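Local structure of isomaltodextranase (Arthrobacter globiformis, 5AWO) at residues G94-Y99 and R188-L193; L121-N126 and L193-L198; T393-G398 and K420-A425; G406-N411 and S460-V465. The protein hydrolyses (1->6)-alpha-D-glucosidic linkages in polysaccharides, removing successive isomaltose units from the non-reducing ends of the chains. One frame throughout, in Å; residues are numbered along the deposited sequence.

Interaction 1 (G94-Y99 and R188-L193); sequences GYITSY and RYFKDL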
loop_
_atom_site.group_PDB
_atom_site.type_symbol
_atom_site.label_atom_id
_atom_site.label_comp_id
_atom_site.label_asym_id
_atom_site.label_seq_id
_atom_site.Cartn_x
_atom_site.Cartn_y
_atom_site.Cartn_z
ATOM N N GLY A 94 -9.011 -29.877 0.879
ATOM C CA GLY A 94 -9.477 -29.030 -0.225
ATOM C C GLY A 94 -8.571 -27.914 -0.652
ATOM O O GLY A 94 -9.028 -27.026 -1.373
ATOM N N TYR A 95 -7.300 -27.946 -0.259
ATOM C CA TYR A 95 -6.385 -26.855 -0.594
ATOM C C TYR A 95 -5.524 -27.264 -1.757
ATOM O O TYR A 95 -4.975 -28.369 -1.782
ATOM C CB TYR A 95 -5.522 -26.452 0.600
ATOM C CG TYR A 95 -6.308 -26.043 1.827
ATOM C CD1 TYR A 95 -7.527 -25.352 1.738
ATOM C CD2 TYR A 95 -5.849 -26.366 3.101
ATOM C CE1 TYR A 95 -8.229 -24.975 2.867
ATOM C CE2 TYR A 95 -6.555 -25.997 4.241
ATOM C CZ TYR A 95 -7.753 -25.300 4.124
ATOM O OH TYR A 95 -8.455 -24.945 5.260
ATOM N N ILE A 96 -5.369 -26.370 -2.738
ATOM C CA ILE A 96 -4.677 -26.736 -3.969
ATOM C C ILE A 96 -3.226 -27.102 -3.705
ATOM O O ILE A 96 -2.511 -26.406 -2.986
ATOM C CB ILE A 96 -4.751 -25.650 -5.072
ATOM C CG1 ILE A 96 -4.334 -24.271 -4.539
ATOM C CG2 ILE A 96 -6.129 -25.621 -5.664
ATOM C CD1 ILE A 96 -3.897 -23.333 -5.651
ATOM N N THR A 97 -2.781 -28.200 -4.327
ATOM C CA THR A 97 -1.422 -28.681 -4.112
ATOM C C THR A 97 -0.365 -28.092 -5.046
ATOM O O THR A 97 0.815 -28.177 -4.755
ATOM C CB THR A 97 -1.371 -30.214 -4.222
ATOM O OG1 THR A 97 -1.848 -30.592 -5.508
ATOM C CG2 THR A 97 -2.221 -30.865 -3.147
ATOM N N SER A 98 -0.777 -27.478 -6.151
ATOM C CA SER A 98 0.190 -26.869 -7.063
ATOM C C SER A 98 -0.470 -25.736 -7.833
ATOM O O SER A 98 -1.649 -25.461 -7.641
ATOM C CB SER A 98 0.789 -27.905 -8.014
ATOM O OG SER A 98 1.919 -27.365 -8.686
ATOM N N TYR A 99 0.289 -25.105 -8.738
ATOM C CA TYR A 99 -0.262 -24.008 -9.535
ATOM C C TYR A 99 -1.216 -24.482 -10.641
ATOM O O TYR A 99 -2.200 -23.817 -10.955
ATOM C CB TYR A 99 0.857 -23.145 -10.134
ATOM C CG TYR A 99 0.332 -22.189 -11.176
ATOM C CD1 TYR A 99 -0.388 -21.057 -10.822
ATOM C CD2 TYR A 99 0.489 -22.453 -12.527
ATOM C CE1 TYR A 99 -0.906 -20.200 -11.794
ATOM C CE2 TYR A 99 -0.015 -21.592 -13.498
ATOM C CZ TYR A 99 -0.723 -20.472 -13.118
ATOM O OH TYR A 99 -1.247 -19.662 -14.092
ATOM N N ARG A 188 -3.461 -20.060 6.305
ATOM C CA ARG A 188 -2.305 -20.656 7.004
ATOM C C ARG A 188 -1.564 -21.724 6.217
ATOM O O ARG A 188 -0.358 -21.864 6.369
ATOM C CB ARG A 188 -2.715 -21.177 8.376
ATOM C CG ARG A 188 -3.129 -20.097 9.348
ATOM C CD ARG A 188 -3.101 -20.534 10.805
ATOM N NE ARG A 188 -3.665 -19.526 11.702
ATOM C CZ ARG A 188 -4.921 -19.505 12.153
ATOM N NH1 ARG A 188 -5.804 -20.440 11.834
ATOM N NH2 ARG A 188 -5.306 -18.527 12.965
ATOM N N TYR A 189 -2.251 -22.445 5.355
ATOM C CA TYR A 189 -1.620 -23.395 4.462
ATOM C C TYR A 189 -0.515 -22.742 3.634
ATOM O O TYR A 189 0.614 -23.236 3.566
ATOM C CB TYR A 189 -2.681 -24.018 3.585
ATOM C CG TYR A 189 -2.248 -24.892 2.438
ATOM C CD1 TYR A 189 -1.852 -26.223 2.637
ATOM C CD2 TYR A 189 -2.276 -24.408 1.133
ATOM C CE1 TYR A 189 -1.499 -27.018 1.577
ATOM C CE2 TYR A 189 -1.945 -25.204 0.066
ATOM C CZ TYR A 189 -1.551 -26.521 0.283
ATOM O OH TYR A 189 -1.227 -27.338 -0.800
ATOM N N PHE A 190 -0.814 -21.593 3.039
ATOM C CA PHE A 190 0.229 -20.896 2.289
ATOM C C PHE A 190 1.274 -20.266 3.185
ATOM O O PHE A 190 2.472 -20.359 2.917
ATOM C CB PHE A 190 -0.406 -19.864 1.327
ATOM C CG PHE A 190 -1.187 -20.512 0.203
ATOM C CD1 PHE A 190 -0.548 -21.353 -0.676
ATOM C CD2 PHE A 190 -2.545 -20.300 0.031
ATOM C CE1 PHE A 190 -1.255 -21.965 -1.698
ATOM C CE2 PHE A 190 -3.247 -20.905 -0.992
ATOM C CZ PHE A 190 -2.601 -21.756 -1.850
ATOM N N LYS A 191 0.841 -19.630 4.270
ATOM C CA LYS A 191 1.787 -19.021 5.202
ATOM C C LYS A 191 2.813 -20.061 5.668
ATOM O O LYS A 191 4.012 -19.810 5.739
ATOM C CB LYS A 191 1.065 -18.479 6.416
ATOM C CG LYS A 191 2.004 -17.919 7.459
ATOM C CD LYS A 191 1.432 -18.002 8.843
ATOM C CE LYS A 191 0.293 -17.061 9.024
ATOM N NZ LYS A 191 -0.212 -17.181 10.426
ATOM N N ASP A 192 2.319 -21.243 6.002
ATOM C CA ASP A 192 3.167 -22.304 6.548
ATOM C C ASP A 192 4.154 -22.842 5.520
ATOM O O ASP A 192 5.273 -23.261 5.895
ATOM C CB ASP A 192 2.277 -23.435 7.053
ATOM C CG ASP A 192 1.497 -23.076 8.303
ATOM O OD1 ASP A 192 1.786 -22.087 8.958
ATOM O OD2 ASP A 192 0.516 -23.825 8.615
ATOM N N LEU A 193 3.752 -22.871 4.250
ATOM C CA LEU A 193 4.634 -23.232 3.131
ATOM C C LEU A 193 5.798 -22.262 2.955
ATOM O O LEU A 193 6.738 -22.564 2.198
ATOM C CB LEU A 193 3.841 -23.373 1.824
ATOM C CG LEU A 193 2.943 -24.595 1.658
ATOM C CD1 LEU A 193 1.904 -24.413 0.564
ATOM C CD2 LEU A 193 3.741 -25.865 1.393
#

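Interaction 2 (L121-N126 and L193-L198); sequences LGVYYN and LGVPYL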
loop_
_atom_site.group_PDB
_atom_site.type_symbol
_atom_site.label_atom_id
_atom_site.label_comp_id
_atom_site.label_asym_id
_atom_site.label_seq_id
_atom_site.Cartn_x
_atom_site.Cartn_y
_atom_site.Cartn_z
ATOM N N LEU A 121 8.417 -17.864 -2.395
ATOM C CA LEU A 121 7.208 -18.058 -3.177
ATOM C C LEU A 121 6.114 -17.076 -2.817
ATOM O O LEU A 121 5.734 -16.946 -1.665
ATOM C CB LEU A 121 6.670 -19.468 -2.897
ATOM C CG LEU A 121 5.380 -19.880 -3.605
ATOM C CD1 LEU A 121 5.560 -19.965 -5.107
ATOM C CD2 LEU A 121 4.887 -21.205 -3.033
ATOM N N GLY A 122 5.566 -16.400 -3.836
ATOM C CA GLY A 122 4.350 -15.619 -3.693
ATOM C C GLY A 122 3.209 -16.335 -4.364
ATOM O O GLY A 122 3.373 -16.926 -5.429
ATOM N N VAL A 123 2.047 -16.356 -3.695
ATOM C CA VAL A 123 0.902 -17.076 -4.209
ATOM C C VAL A 123 -0.292 -16.167 -4.491
ATOM O O VAL A 123 -0.695 -15.392 -3.637
ATOM C CB VAL A 123 0.462 -18.208 -3.260
ATOM C CG1 VAL A 123 -0.850 -18.838 -3.729
ATOM C CG2 VAL A 123 1.537 -19.278 -3.210
ATOM N N TYR A 124 -0.834 -16.331 -5.689
ATOM C CA TYR A 124 -2.145 -15.767 -6.053
ATOM C C TYR A 124 -3.220 -16.807 -5.753
ATOM O O TYR A 124 -3.247 -17.880 -6.348
ATOM C CB TYR A 124 -2.128 -15.414 -7.524
ATOM C CG TYR A 124 -3.427 -14.957 -8.156
ATOM C CD1 TYR A 124 -4.438 -15.851 -8.494
ATOM C CD2 TYR A 124 -3.616 -13.621 -8.507
ATOM C CE1 TYR A 124 -5.613 -15.439 -9.100
ATOM C CE2 TYR A 124 -4.776 -13.228 -9.152
ATOM C CZ TYR A 124 -5.760 -14.131 -9.445
ATOM O OH TYR A 124 -6.937 -13.735 -10.074
ATOM N N TYR A 125 -4.045 -16.535 -4.763
ATOM C CA TYR A 125 -5.262 -17.322 -4.567
ATOM C C TYR A 125 -6.226 -16.573 -3.677
ATOM O O TYR A 125 -5.837 -15.771 -2.856
ATOM C CB TYR A 125 -4.975 -18.731 -3.975
ATOM C CG TYR A 125 -5.961 -19.751 -4.501
ATOM C CD1 TYR A 125 -5.850 -20.245 -5.799
ATOM C CD2 TYR A 125 -6.998 -20.247 -3.695
ATOM C CE1 TYR A 125 -6.767 -21.140 -6.318
ATOM C CE2 TYR A 125 -7.927 -21.130 -4.211
ATOM C CZ TYR A 125 -7.799 -21.596 -5.510
ATOM O OH TYR A 125 -8.731 -22.486 -5.996
ATOM N N ASN A 126 -7.506 -16.889 -3.854
ATOM C CA ASN A 126 -8.559 -16.326 -3.027
ATOM C C ASN A 126 -9.097 -17.470 -2.177
ATOM O O ASN A 126 -9.635 -18.424 -2.720
ATOM C CB ASN A 126 -9.657 -15.700 -3.897
ATOM C CG ASN A 126 -10.699 -14.972 -3.080
ATOM O OD1 ASN A 126 -11.027 -15.413 -1.959
ATOM N ND2 ASN A 126 -11.231 -13.854 -3.594
ATOM N N LEU A 193 3.752 -22.871 4.250
ATOM C CA LEU A 193 4.634 -23.232 3.131
ATOM C C LEU A 193 5.798 -22.262 2.955
ATOM O O LEU A 193 6.738 -22.564 2.198
ATOM C CB LEU A 193 3.841 -23.373 1.824
ATOM C CG LEU A 193 2.943 -24.595 1.658
ATOM C CD1 LEU A 193 1.904 -24.413 0.564
ATOM C CD2 LEU A 193 3.741 -25.865 1.393
ATOM N N GLY A 194 5.769 -21.145 3.666
ATOM C CA GLY A 194 6.828 -20.159 3.628
ATOM C C GLY A 194 6.526 -19.008 2.690
ATOM O O GLY A 194 7.432 -18.278 2.306
ATOM N N VAL A 195 5.255 -18.809 2.378
ATOM C CA VAL A 195 4.820 -17.706 1.498
ATOM C C VAL A 195 4.707 -16.382 2.263
ATOM O O VAL A 195 3.969 -16.287 3.238
ATOM C CB VAL A 195 3.461 -18.098 0.889
ATOM C CG1 VAL A 195 2.820 -16.943 0.135
ATOM C CG2 VAL A 195 3.606 -19.281 -0.021
ATOM N N PRO A 196 5.432 -15.322 1.834
ATOM C CA PRO A 196 5.321 -14.053 2.508
ATOM C C PRO A 196 4.287 -13.092 1.906
ATOM O O PRO A 196 4.092 -12.027 2.442
ATOM C CB PRO A 196 6.719 -13.455 2.329
ATOM C CG PRO A 196 7.103 -13.917 0.975
ATOM C CD PRO A 196 6.551 -15.315 0.864
ATOM N N TYR A 197 3.610 -13.517 0.846
ATOM C CA TYR A 197 2.786 -12.623 0.053
ATOM C C TYR A 197 1.642 -13.433 -0.559
ATOM O O TYR A 197 1.869 -14.323 -1.388
ATOM C CB TYR A 197 3.644 -12.036 -1.053
ATOM C CG TYR A 197 3.004 -10.939 -1.889
ATOM C CD1 TYR A 197 2.763 -9.694 -1.356
ATOM C CD2 TYR A 197 2.679 -11.174 -3.210
ATOM C CE1 TYR A 197 2.222 -8.673 -2.125
ATOM C CE2 TYR A 197 2.135 -10.156 -3.991
ATOM C CZ TYR A 197 1.919 -8.923 -3.440
ATOM O OH TYR A 197 1.391 -7.896 -4.211
ATOM N N LEU A 198 0.412 -13.104 -0.153
ATOM C CA LEU A 198 -0.792 -13.749 -0.685
ATOM C C LEU A 198 -1.634 -12.708 -1.430
ATOM O O LEU A 198 -2.040 -11.699 -0.851
ATOM C CB LEU A 198 -1.580 -14.407 0.443
ATOM C CG LEU A 198 -2.845 -15.137 0.004
ATOM C CD1 LEU A 198 -2.502 -16.319 -0.868
ATOM C CD2 LEU A 198 -3.693 -15.561 1.209
HETATM O O HOH W 1 8.757 -19.211 0.065
#

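Interaction 3 (T393-G398 and K420-A425); sequences TERWAG and KTIDFA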
loop_
_atom_site.group_PDB
_atom_site.type_symbol
_atom_site.label_atom_id
_atom_site.label_comp_id
_atom_site.label_asym_id
_atom_site.label_seq_id
_atom_site.Cartn_x
_atom_site.Cartn_y
_atom_site.Cartn_z
ATOM N N THR A 393 -1.510 15.032 -9.669
ATOM C CA THR A 393 -1.024 13.720 -10.090
ATOM C C THR A 393 0.437 13.731 -10.550
ATOM O O THR A 393 1.044 12.667 -10.599
ATOM C CB THR A 393 -1.854 13.105 -11.245
ATOM O OG1 THR A 393 -1.693 13.890 -12.441
ATOM C CG2 THR A 393 -3.311 12.970 -10.884
ATOM N N GLU A 394 1.003 14.905 -10.859
ATOM C CA GLU A 394 2.289 15.013 -11.510
ATOM C C GLU A 394 3.438 15.465 -10.610
ATOM O O GLU A 394 4.554 15.578 -11.063
ATOM C CB GLU A 394 2.171 15.940 -12.704
ATOM C CG GLU A 394 1.296 15.377 -13.809
ATOM C CD GLU A 394 1.148 16.357 -14.930
ATOM O OE1 GLU A 394 0.600 17.471 -14.724
ATOM O OE2 GLU A 394 1.585 16.021 -16.069
ATOM N N ARG A 395 3.159 15.748 -9.334
ATOM C CA ARG A 395 4.203 16.146 -8.394
ATOM C C ARG A 395 3.989 15.415 -7.080
ATOM O O ARG A 395 2.926 15.583 -6.428
ATOM C CB ARG A 395 4.173 17.663 -8.168
ATOM C CG ARG A 395 4.508 18.438 -9.432
ATOM C CD ARG A 395 4.611 19.944 -9.191
ATOM N NE ARG A 395 3.280 20.477 -8.937
ATOM C CZ ARG A 395 3.006 21.610 -8.298
ATOM N NH1 ARG A 395 3.966 22.388 -7.797
ATOM N NH2 ARG A 395 1.739 21.970 -8.170
ATOM N N TRP A 396 4.991 14.648 -6.685
ATOM C CA TRP A 396 4.916 13.728 -5.530
ATOM C C TRP A 396 6.079 13.960 -4.580
ATOM O O TRP A 396 7.190 14.251 -5.019
ATOM C CB TRP A 396 4.985 12.276 -6.021
ATOM C CG TRP A 396 3.699 11.814 -6.637
ATOM C CD1 TRP A 396 3.187 12.157 -7.853
ATOM C CD2 TRP A 396 2.750 10.945 -6.026
ATOM N NE1 TRP A 396 1.968 11.557 -8.033
ATOM C CE2 TRP A 396 1.668 10.821 -6.915
ATOM C CE3 TRP A 396 2.699 10.285 -4.798
ATOM C CZ2 TRP A 396 0.549 10.042 -6.613
ATOM C CZ3 TRP A 396 1.599 9.518 -4.503
ATOM C CH2 TRP A 396 0.536 9.405 -5.406
ATOM N N ALA A 397 5.816 13.837 -3.285
ATOM C CA ALA A 397 6.904 13.859 -2.305
ATOM C C ALA A 397 6.545 13.014 -1.107
ATOM O O ALA A 397 5.375 12.907 -0.736
ATOM C CB ALA A 397 7.209 15.276 -1.836
ATOM N N GLY A 398 7.563 12.390 -0.529
ATOM C CA GLY A 398 7.405 11.705 0.728
ATOM C C GLY A 398 8.675 11.795 1.530
ATOM O O GLY A 398 9.758 11.987 0.991
ATOM N N LYS A 420 8.051 21.319 -14.126
ATOM C CA LYS A 420 7.459 20.957 -12.856
ATOM C C LYS A 420 8.432 21.286 -11.745
ATOM O O LYS A 420 9.640 21.070 -11.900
ATOM C CB LYS A 420 7.153 19.453 -12.812
ATOM C CG LYS A 420 6.176 18.963 -13.869
ATOM C CD LYS A 420 4.785 19.539 -13.681
ATOM C CE LYS A 420 3.794 18.954 -14.671
ATOM N NZ LYS A 420 2.456 19.613 -14.624
ATOM N N THR A 421 7.901 21.757 -10.615
ATOM C CA THR A 421 8.738 22.233 -9.507
ATOM C C THR A 421 8.083 21.892 -8.176
ATOM O O THR A 421 6.854 21.998 -8.032
ATOM C CB THR A 421 8.936 23.755 -9.599
ATOM O OG1 THR A 421 9.629 24.077 -10.810
ATOM C CG2 THR A 421 9.714 24.294 -8.431
ATOM N N ILE A 422 8.912 21.478 -7.231
ATOM C CA ILE A 422 8.522 21.359 -5.834
ATOM C C ILE A 422 9.447 22.271 -5.024
ATOM O O ILE A 422 10.667 22.131 -5.050
ATOM C CB ILE A 422 8.571 19.894 -5.339
ATOM C CG1 ILE A 422 7.314 19.145 -5.819
ATOM C CG2 ILE A 422 8.658 19.801 -3.813
ATOM C CD1 ILE A 422 6.042 19.578 -5.146
ATOM N N ASP A 423 8.824 23.196 -4.306
ATOM C CA ASP A 423 9.538 24.163 -3.486
ATOM C C ASP A 423 9.561 23.679 -2.049
ATOM O O ASP A 423 8.514 23.281 -1.494
ATOM C CB ASP A 423 8.825 25.502 -3.576
ATOM C CG ASP A 423 9.613 26.604 -2.905
ATOM O OD1 ASP A 423 9.558 26.744 -1.651
ATOM O OD2 ASP A 423 10.321 27.311 -3.630
ATOM N N PHE A 424 10.744 23.636 -1.451
ATOM C CA PHE A 424 10.910 22.975 -0.163
ATOM C C PHE A 424 10.230 23.710 0.984
ATOM O O PHE A 424 9.832 23.071 1.954
ATOM C CB PHE A 424 12.384 22.684 0.160
ATOM C CG PHE A 424 13.103 21.883 -0.916
ATOM C CD1 PHE A 424 12.392 21.035 -1.768
ATOM C CD2 PHE A 424 14.475 22.011 -1.115
ATOM C CE1 PHE A 424 13.055 20.301 -2.739
ATOM C CE2 PHE A 424 15.131 21.268 -2.082
ATOM C CZ PHE A 424 14.418 20.427 -2.903
ATOM N N ALA A 425 10.100 25.025 0.847
ATOM C CA ALA A 425 9.367 25.831 1.830
ATOM C C ALA A 425 7.882 25.859 1.516
ATOM O O ALA A 425 7.069 25.443 2.360
ATOM C CB ALA A 425 9.932 27.247 1.894
HETATM O O HOH W 2 2.235 18.180 -17.620
#

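Interaction 4 (G406-N411 and S460-V465); sequences GVALFN and SAIFRV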
loop_
_atom_site.group_PDB
_atom_site.type_symbol
_atom_site.label_atom_id
_atom_site.label_comp_id
_atom_site.label_asym_id
_atom_site.label_seq_id
_atom_site.Cartn_x
_atom_site.Cartn_y
_atom_site.Cartn_z
ATOM N N GLY A 406 12.059 11.784 -0.766
ATOM C CA GLY A 406 11.987 11.458 -2.183
ATOM C C GLY A 406 11.020 12.431 -2.846
ATOM O O GLY A 406 9.898 12.617 -2.362
ATOM N N VAL A 407 11.447 13.065 -3.946
ATOM C CA VAL A 407 10.618 14.003 -4.685
ATOM C C VAL A 407 10.584 13.554 -6.148
ATOM O O VAL A 407 11.644 13.347 -6.751
ATOM C CB VAL A 407 11.176 15.452 -4.579
ATOM C CG1 VAL A 407 10.384 16.421 -5.438
ATOM C CG2 VAL A 407 11.241 15.892 -3.113
ATOM N N ALA A 408 9.381 13.410 -6.715
ATOM C CA ALA A 408 9.226 12.945 -8.118
ATOM C C ALA A 408 8.336 13.882 -8.903
ATOM O O ALA A 408 7.307 14.346 -8.423
ATOM C CB ALA A 408 8.686 11.533 -8.134
ATOM N N LEU A 409 8.787 14.203 -10.125
ATOM C CA LEU A 409 8.135 15.162 -10.988
ATOM C C LEU A 409 7.821 14.452 -12.318
ATOM O O LEU A 409 8.677 13.725 -12.832
ATOM C CB LEU A 409 9.040 16.348 -11.245
ATOM C CG LEU A 409 9.609 17.062 -10.024
ATOM C CD1 LEU A 409 10.655 18.083 -10.426
ATOM C CD2 LEU A 409 8.541 17.722 -9.187
ATOM N N PHE A 410 6.598 14.660 -12.835
ATOM C CA PHE A 410 6.105 13.920 -13.994
ATOM C C PHE A 410 5.514 14.881 -15.006
ATOM O O PHE A 410 4.909 15.870 -14.643
ATOM C CB PHE A 410 5.022 12.918 -13.568
ATOM C CG PHE A 410 5.498 11.882 -12.607
ATOM C CD1 PHE A 410 6.032 10.689 -13.053
ATOM C CD2 PHE A 410 5.378 12.084 -11.241
ATOM C CE1 PHE A 410 6.522 9.743 -12.173
ATOM C CE2 PHE A 410 5.806 11.110 -10.363
ATOM C CZ PHE A 410 6.378 9.941 -10.816
ATOM N N ASN A 411 5.648 14.533 -16.281
ATOM C CA ASN A 411 4.951 15.235 -17.371
ATOM C C ASN A 411 4.098 14.286 -18.176
ATOM O O ASN A 411 4.602 13.575 -19.046
ATOM C CB ASN A 411 5.915 15.983 -18.283
ATOM C CG ASN A 411 5.194 16.682 -19.419
ATOM O OD1 ASN A 411 3.967 16.857 -19.377
ATOM N ND2 ASN A 411 5.932 17.107 -20.417
ATOM N N SER A 460 10.049 12.048 -16.651
ATOM C CA SER A 460 9.960 12.330 -15.243
ATOM C C SER A 460 11.365 12.494 -14.662
ATOM O O SER A 460 12.365 12.230 -15.347
ATOM C CB SER A 460 9.202 11.213 -14.530
ATOM O OG SER A 460 9.829 9.967 -14.728
ATOM N N ALA A 461 11.412 12.926 -13.407
ATOM C CA ALA A 461 12.650 13.041 -12.671
ATOM C C ALA A 461 12.376 12.680 -11.220
ATOM O O ALA A 461 11.277 12.930 -10.721
ATOM C CB ALA A 461 13.199 14.437 -12.754
ATOM N N ILE A 462 13.358 12.068 -10.565
ATOM C CA ILE A 462 13.218 11.714 -9.162
ATOM C C ILE A 462 14.506 12.063 -8.432
ATOM O O ILE A 462 15.632 11.866 -8.940
ATOM C CB ILE A 462 12.786 10.230 -8.986
ATOM C CG1 ILE A 462 12.253 9.931 -7.601
ATOM C CG2 ILE A 462 13.873 9.267 -9.392
ATOM C CD1 ILE A 462 11.544 8.597 -7.472
ATOM N N PHE A 463 14.316 12.606 -7.227
ATOM C CA PHE A 463 15.401 13.226 -6.459
ATOM C C PHE A 463 15.393 12.698 -5.034
ATOM O O PHE A 463 14.327 12.449 -4.445
ATOM C CB PHE A 463 15.228 14.748 -6.400
ATOM C CG PHE A 463 15.143 15.425 -7.731
ATOM C CD1 PHE A 463 16.297 15.874 -8.388
ATOM C CD2 PHE A 463 13.910 15.610 -8.344
ATOM C CE1 PHE A 463 16.217 16.487 -9.614
ATOM C CE2 PHE A 463 13.832 16.218 -9.571
ATOM C CZ PHE A 463 14.981 16.672 -10.194
ATOM N N ARG A 464 16.594 12.542 -4.467
ATOM C CA ARG A 464 16.734 12.458 -3.002
ATOM C C ARG A 464 17.052 13.861 -2.535
ATOM O O ARG A 464 18.022 14.460 -3.014
ATOM C CB ARG A 464 17.852 11.494 -2.612
ATOM C CG ARG A 464 18.165 11.450 -1.106
ATOM C CD ARG A 464 17.142 10.709 -0.272
ATOM N NE ARG A 464 17.215 9.282 -0.498
ATOM C CZ ARG A 464 17.029 8.323 0.413
ATOM N NH1 ARG A 464 16.714 8.602 1.656
ATOM N NH2 ARG A 464 17.117 7.070 0.053
ATOM N N VAL A 465 16.248 14.381 -1.602
ATOM C CA VAL A 465 16.454 15.684 -1.005
ATOM C C VAL A 465 16.782 15.508 0.480
ATOM O O VAL A 465 16.072 14.833 1.227
ATOM C CB VAL A 465 15.216 16.574 -1.178
ATOM C CG1 VAL A 465 15.451 17.946 -0.546
ATOM C CG2 VAL A 465 14.849 16.698 -2.663
#

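Interaction 1 (G94-Y99 and R188-L193)
Tyr189 lays one face of its ring under the CB of Tyr95, which stands 3.8 Å from the ring centroid and 9° off the ring normal, a CH-pi contact over the middle of the ring. The two tyrosine rings themselves meet obliquely, with planes at 43°, and their side chains run past each other in opposite directions. With chi1 at 171°, the Tyr189 ring swings away from its own amide and off helix 179-192 toward the loop, which brings the hydroxyl to the main chain there. Tyr189 OH donates to Ile96 O at 2.7 Å, reaching the carbonyl from above its plane, while the oxygen lies near the plane of the tyrosine ring. In the TIM barrel of this family 27 glycoside hydrolase, the contact fastens the long loop between strand 77-79 and helix 107-116 to a neighbouring barrel helix. Leu193 CD1 lies over the opposite face of the Tyr189 ring, toward its rim, so the aromatic plane is held between aliphatic carbons. Beside it, Ile96 CG1 meets the edge of Phe190 at CZ, 4.1 Å away. The far end of Tyr95 is held elsewhere on the same helix, its OH bonding to Tyr182 O.

Interaction 2 (L121-N126 and L193-L198)
Two neighbouring parallel strands of the TIM barrel, 120-124 and 197-200, meet here where the chain passes from helix 179-192 through a short loop into the second strand. That helix closes with a Schellman motif, Gly194 taking a positive phi (98°), and a water joins Gly194 O to Leu121 N. The register is set by Val123 pairing with Leu198: Val123 N donates to Tyr197 O at 3.1 Å with an N-H...O angle of 162°, and Leu198 CA approaches Val123 O at 3.4 Å in a CA-H...O contact. Val195 fills the start of the interface. Its CG2 branch, anti to its carbonyl carbon, touches Leu121 CD2 and Val123 CG2, each at 3.8 Å, while CG1 rests 3.4 Å from Leu121 O. That buried carbonyl oxygen has no hydrogen-bond partner; CA of Val195 and CD of Pro196 press against it instead. With an alanine here both methyl branches would go, and Leu121 CD2 and Val123 CG2 would probably lose the CG2 that they share. Further along, Leu198 CD1 lies 4.2 Å from Val123 CG1, on the side that Phe190 of helix 179-192 covers. Tyr197 points to the other face, its OH hydrogen-bonded to Tyr40 OH; its side chain is about 7 Å from that of Asp262, the probable proton donor. Adjacent parallel strands with a helix packed outside and catalytic groups near their C-terminal ends are characteristic of the beta/alpha barrel.

Interaction 3 (T393-G398 and K420-A425)
Glu394 and Lys420 form a salt bridge, Lys420 NZ donating to Glu394 OE1 at 2.8 Å. The ammonium comes from above the carboxylate plane, 63° out of it, and a bend of the lysine chain at chi2 brings CE across the glutamate, 3.9 Å from Glu394 CB. The second carboxylate oxygen, OE2, is satisfied separately: it accepts from the backbone N of Arg412 and from a water, which also receives a weak bond from Lys420 NZ. A glutamine in place of Glu394 would probably leave the Lys420 ammonium without its countercharge. Next along the chain, Arg395 NH1 donates to Thr421 O at 2.9 Å, nearly straight at 168° and with the acceptor in the guanidinium plane. A turn at chi3 swings the guanidinium across to that carbonyl, while NE makes a salt bridge to Asp392. Thus both a backbone acceptor and a carboxylate hold its orientation. Ile422 CD1 also packs on Arg395 CB at 4.0 Å. Strands 395-398 and 420-423, their axes 8.0 Å apart at closest and inclined by 31°, lie in different sheets of the C-terminal beta sandwich, so side chains bridge them. The positive charges of Lys420 and Arg395 are each probably balanced by a nearby carboxylate, and the arginine also takes up a main-chain carbonyl of the other sheet.

Interaction 4 (G406-N411 and S460-V465)
Val407, Phe463 and Leu409 lose the most surface here, and all three project from the same face of the sheet. Val407 and Phe463 are an antiparallel hydrogen-bonded pair: Val407 N donates to Phe463 O at 3.0 Å, and Phe463 N returns a bond to Val407 O at 2.8 Å. Leu409 forms the next such pair with Ala461, its N reaching Ala461 O at 2.9 Å and 169°. On the shared face, Val407 CG2 meets Val465 CG2 at 3.7 Å. Leu409 CD1 comes obliquely upon the Phe463 ring, 3.8 Å from CE2, their side chains crossing at about a right angle. Between the hydrogen-bonded pairs, Ala408 sits in a non-hydrogen-bonded pair with Ile462, CB to CG1 3.9 Å, on the other face, where Ser460 CB also meets Phe410 CD1 at 3.5 Å. The Val407 face is covered by strand 418-423, whose Ile422 touches both Val407 and Leu409, as expected between the sheets of a beta sandwich. Across the sheet, Ala408, Phe410 and Ile462 rest on helix 326-339 while Ile462 and Arg464 reach helix 362-370, so this central strand pair lies between the second sheet and the helices of the barrel domain.

In the fold
The four contacts form two clusters on opposite sides of the chain's centre. Interactions 1 and 2 have centres about 8 Å apart in the TIM barrel, share Leu193 and alternate along the chain; Phe190 of helix 179-192 packs on Val123 and Tyr125, tying the outer loop to the strands. Interactions 3 and 4, also with centres about 8 Å apart and alternating in sequence, follow in the C-terminal beta sandwich, where strands 395-399 and 405-410 are neighbours in one sheet and 418-423 belongs to the other. Interactions 2 and 4 have centres about 33 Å apart. The two pairs thus belong to separate units, the barrel and the sandwich, that follow one another along the chain.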